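Local structure of alkyl hydroperoxide reductase E (Mycobacterium tuberculosis, 5C04) at residues A[20-24]-A[25-29]. The protein probably reduces hydrogen peroxide and organic hydroperoxides to water and alcohols as a thiol-dependent peroxidase, protecting the bacterium against oxidative stress. The protein carries 1 engineered substitution. Numbering follows the deposited sequence. Where two conformers were deposited one is given.
Sequences QLVTL and RGYRG
A chi1 of -66° sets CG of Tyr-27 anti to its own carbonyl carbon and beside the backbone N, which turns the ring back along the chain toward Val-22, Thr-23 and Leu-24. One ring edge meets main-chain oxygen: Tyr-27 CD2 lies 3.5 Å from Leu-24 O, which sits in the ring plane, where the slightly positive C-H hydrogens suit a carbonyl. Thr-23 O lies obliquely to the ring near the same CD2-CE2 bond, 3.7 Å from Tyr-27 CE2. Farther along, Val-22 CG1 packs near the ring plane, 4.3 Å from Tyr-27 CE2, a beta-branched residue fitting both the extended strand and an apolar neighbour. The chain here makes a tight turn: Tyr-27 N donates to Leu-24 O at 3.1 Å, with a nearly straight N-H...O angle of 165°. Arg-28 N then bonds to Arg-25 O, so two i+3 bonds build the short 3-10 turn that follows strand 21-23 in this thioredoxin-fold peroxiredoxin and leads toward strand 32-37. Strand 21-23 pairs antiparallel with strand 13-16, and Thr-23 OG1 adds a side-chain hydrogen bond to Thr-13 OG1 beside that pairing. With CG2 anti to the backbone N, the same threonine lays its methyl alongside Arg-25, Thr-23 CG2 being 3.9 Å from Arg-25 CB. Leu-24 carries its branched end inward against Val-33 and Tyr-105, an apolar group suited to the buried side of the turn, while Tyr-27 also reaches Val-33 and Leu-68. On the exposed side, the guanidinium groups of Arg-25 and Arg-28 overlap with an offset, the CZ of Arg-28 standing 3.5 Å above the plane of the Arg-25 guanidinium, toward its rim.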
ATOM      1  N   GLN A  20     -13.270  -4.655   8.528  1.00 32.09           N
ATOM      2  CA  GLN A  20     -13.907  -4.507   9.843  1.00 33.33           C
ATOM      3  C   GLN A  20     -13.032  -3.667  10.778  1.00 33.29           C
ATOM      4  O   GLN A  20     -11.789  -3.704  10.683  1.00 32.71           O
ATOM      5  CB  GLN A  20     -14.128  -5.883  10.473  1.00 34.38           C
ATOM      6  CG  GLN A  20     -14.998  -6.818   9.641  1.00 36.74           C
ATOM      7  CD  GLN A  20     -16.463  -6.422   9.584  1.00 41.25           C
ATOM      8  OE1 GLN A  20     -16.956  -5.641  10.408  1.00 43.92           O
ATOM      9  NE2 GLN A  20     -17.176  -6.958   8.595  1.00 43.95           N
ATOM     10  N   LEU A  21     -13.656  -2.922  11.682  1.00 32.12           N
ATOM     11  CA  LEU A  21     -12.952  -1.993  12.544  1.00 32.25           C
ATOM     12  C   LEU A  21     -12.455  -2.683  13.798  1.00 32.74           C
ATOM     13  O   LEU A  21     -13.231  -3.329  14.501  1.00 36.84           O
ATOM     14  CB  LEU A  21     -13.839  -0.828  12.934  1.00 34.50           C
ATOM     15  CG  LEU A  21     -14.228   0.090  11.771  1.00 35.11           C
ATOM     16  CD1 LEU A  21     -15.236   1.110  12.238  1.00 36.67           C
ATOM     17  CD2 LEU A  21     -12.980   0.753  11.209  1.00 34.43           C
ATOM     18  N   VAL A  22     -11.176  -2.493  14.093  1.00 30.30           N
ATOM     19  CA  VAL A  22     -10.554  -3.040  15.295  1.00 29.79           C
ATOM     20  C   VAL A  22     -10.035  -1.876  16.116  1.00 30.07           C
ATOM     21  O   VAL A  22      -9.330  -1.022  15.608  1.00 30.69           O
ATOM     22  CB  VAL A  22      -9.390  -3.949  14.907  1.00 28.90           C
ATOM     23  CG1 VAL A  22      -8.622  -4.397  16.147  1.00 29.51           C
ATOM     24  CG2 VAL A  22      -9.882  -5.145  14.110  1.00 29.00           C
ATOM     25  N   THR A  23     -10.423  -1.823  17.400  1.00 32.52           N
ATOM     26  CA  THR A  23      -9.944  -0.766  18.297  0.50 33.57           C
ATOM     27  C   THR A  23      -9.110  -1.426  19.387  1.00 33.57           C
ATOM     28  O   THR A  23      -9.405  -2.540  19.795  1.00 37.37           O
ATOM     29  CB  THR A  23     -11.113   0.053  18.900  0.50 36.00           C
ATOM     30  OG1 THR A  23     -11.729   0.831  17.872  0.50 36.21           O
ATOM     31  CG2 THR A  23     -10.652   1.002  20.024  0.50 37.05           C
ATOM     32  N   LEU A  24      -8.054  -0.751  19.834  1.00 32.72           N
ATOM     33  CA  LEU A  24      -7.207  -1.303  20.911  1.00 31.95           C
ATOM     34  C   LEU A  24      -8.002  -1.398  22.229  1.00 34.34           C
ATOM     35  O   LEU A  24      -7.941  -2.412  22.939  1.00 33.34           O
ATOM     36  CB  LEU A  24      -5.973  -0.429  21.128  1.00 32.65           C
ATOM     37  CG  LEU A  24      -4.972  -0.902  22.198  1.00 32.63           C
ATOM     38  CD1 LEU A  24      -4.396  -2.253  21.828  1.00 32.78           C
ATOM     39  CD2 LEU A  24      -3.854   0.103  22.435  1.00 32.91           C
ATOM     40  N   ARG A  25      -8.738  -0.333  22.528  1.00 36.40           N
ATOM     41  CA  ARG A  25      -9.507  -0.236  23.795  1.00 38.22           C
ATOM     42  C   ARG A  25     -10.522  -1.361  23.983  1.00 39.26           C
ATOM     43  O   ARG A  25     -10.814  -1.748  25.134  1.00 41.55           O
ATOM     44  CB  ARG A  25     -10.209   1.115  23.854  1.00 40.87           C
ATOM     45  CG  ARG A  25     -10.815   1.462  25.204  1.00 44.41           C
ATOM     46  CD  ARG A  25     -11.126   2.940  25.246  1.00 46.35           C
ATOM     47  NE  ARG A  25      -9.911   3.736  25.447  1.00 47.19           N
ATOM     48  CZ  ARG A  25      -9.533   4.276  26.610  1.00 48.18           C
ATOM     49  NH1 ARG A  25     -10.262   4.118  27.701  1.00 49.02           N
ATOM     50  NH2 ARG A  25      -8.415   4.986  26.675  1.00 48.75           N
ATOM     51  N   GLY A  26     -11.060  -1.882  22.883  1.00 40.26           N
ATOM     52  CA  GLY A  26     -11.954  -3.048  22.907  1.00 41.29           C
ATOM     53  C   GLY A  26     -11.455  -4.227  23.734  1.00 41.23           C
ATOM     54  O   GLY A  26     -12.253  -4.979  24.294  1.00 43.77           O
ATOM     55  N   TYR A  27     -10.138  -4.383  23.830  1.00 38.78           N
ATOM     56  CA  TYR A  27      -9.539  -5.521  24.537  1.00 37.91           C
ATOM     57  C   TYR A  27      -9.342  -5.294  26.048  1.00 39.72           C
ATOM     58  O   TYR A  27      -9.011  -6.239  26.791  1.00 37.96           O
ATOM     59  CB  TYR A  27      -8.197  -5.890  23.904  1.00 36.50           C
ATOM     60  CG  TYR A  27      -8.300  -6.418  22.488  1.00 35.02           C
ATOM     61  CD1 TYR A  27      -8.611  -7.754  22.242  1.00 34.96           C
ATOM     62  CD2 TYR A  27      -8.106  -5.574  21.389  1.00 34.01           C
ATOM     63  CE1 TYR A  27      -8.688  -8.242  20.938  1.00 34.64           C
ATOM     64  CE2 TYR A  27      -8.197  -6.054  20.094  1.00 33.55           C
ATOM     65  CZ  TYR A  27      -8.493  -7.378  19.874  1.00 33.64           C
ATOM     66  OH  TYR A  27      -8.573  -7.860  18.586  1.00 33.79           O
ATOM     67  N   ARG A  28      -9.521  -4.055  26.497  1.00 40.58           N
ATOM     68  CA  ARG A  28      -9.296  -3.733  27.910  1.00 44.48           C
ATOM     69  C   ARG A  28     -10.179  -4.548  28.823  1.00 44.46           C
ATOM     70  O   ARG A  28     -11.363  -4.749  28.548  1.00 43.96           O
ATOM     71  CB  ARG A  28      -9.491  -2.254  28.204  1.00 46.66           C
ATOM     72  CG  ARG A  28      -8.283  -1.429  27.823  1.00 47.58           C
ATOM     73  CD  ARG A  28      -8.263  -0.139  28.608  1.00 50.52           C
ATOM     74  NE  ARG A  28      -7.307   0.804  28.047  1.00 50.22           N
ATOM     75  CZ  ARG A  28      -7.098   2.025  28.523  1.00 52.09           C
ATOM     76  NH1 ARG A  28      -7.788   2.454  29.571  1.00 53.45           N
ATOM     77  NH2 ARG A  28      -6.202   2.823  27.947  1.00 51.52           N
ATOM     78  N   GLY A  29      -9.564  -5.025  29.902  1.00 45.46           N
ATOM     79  CA  GLY A  29     -10.233  -5.846  30.900  1.00 46.16           C
ATOM     80  C   GLY A  29     -10.376  -7.302  30.501  1.00 46.54           C
ATOM     81  O   GLY A  29     -10.793  -8.119  31.324  1.00 49.78           O
TER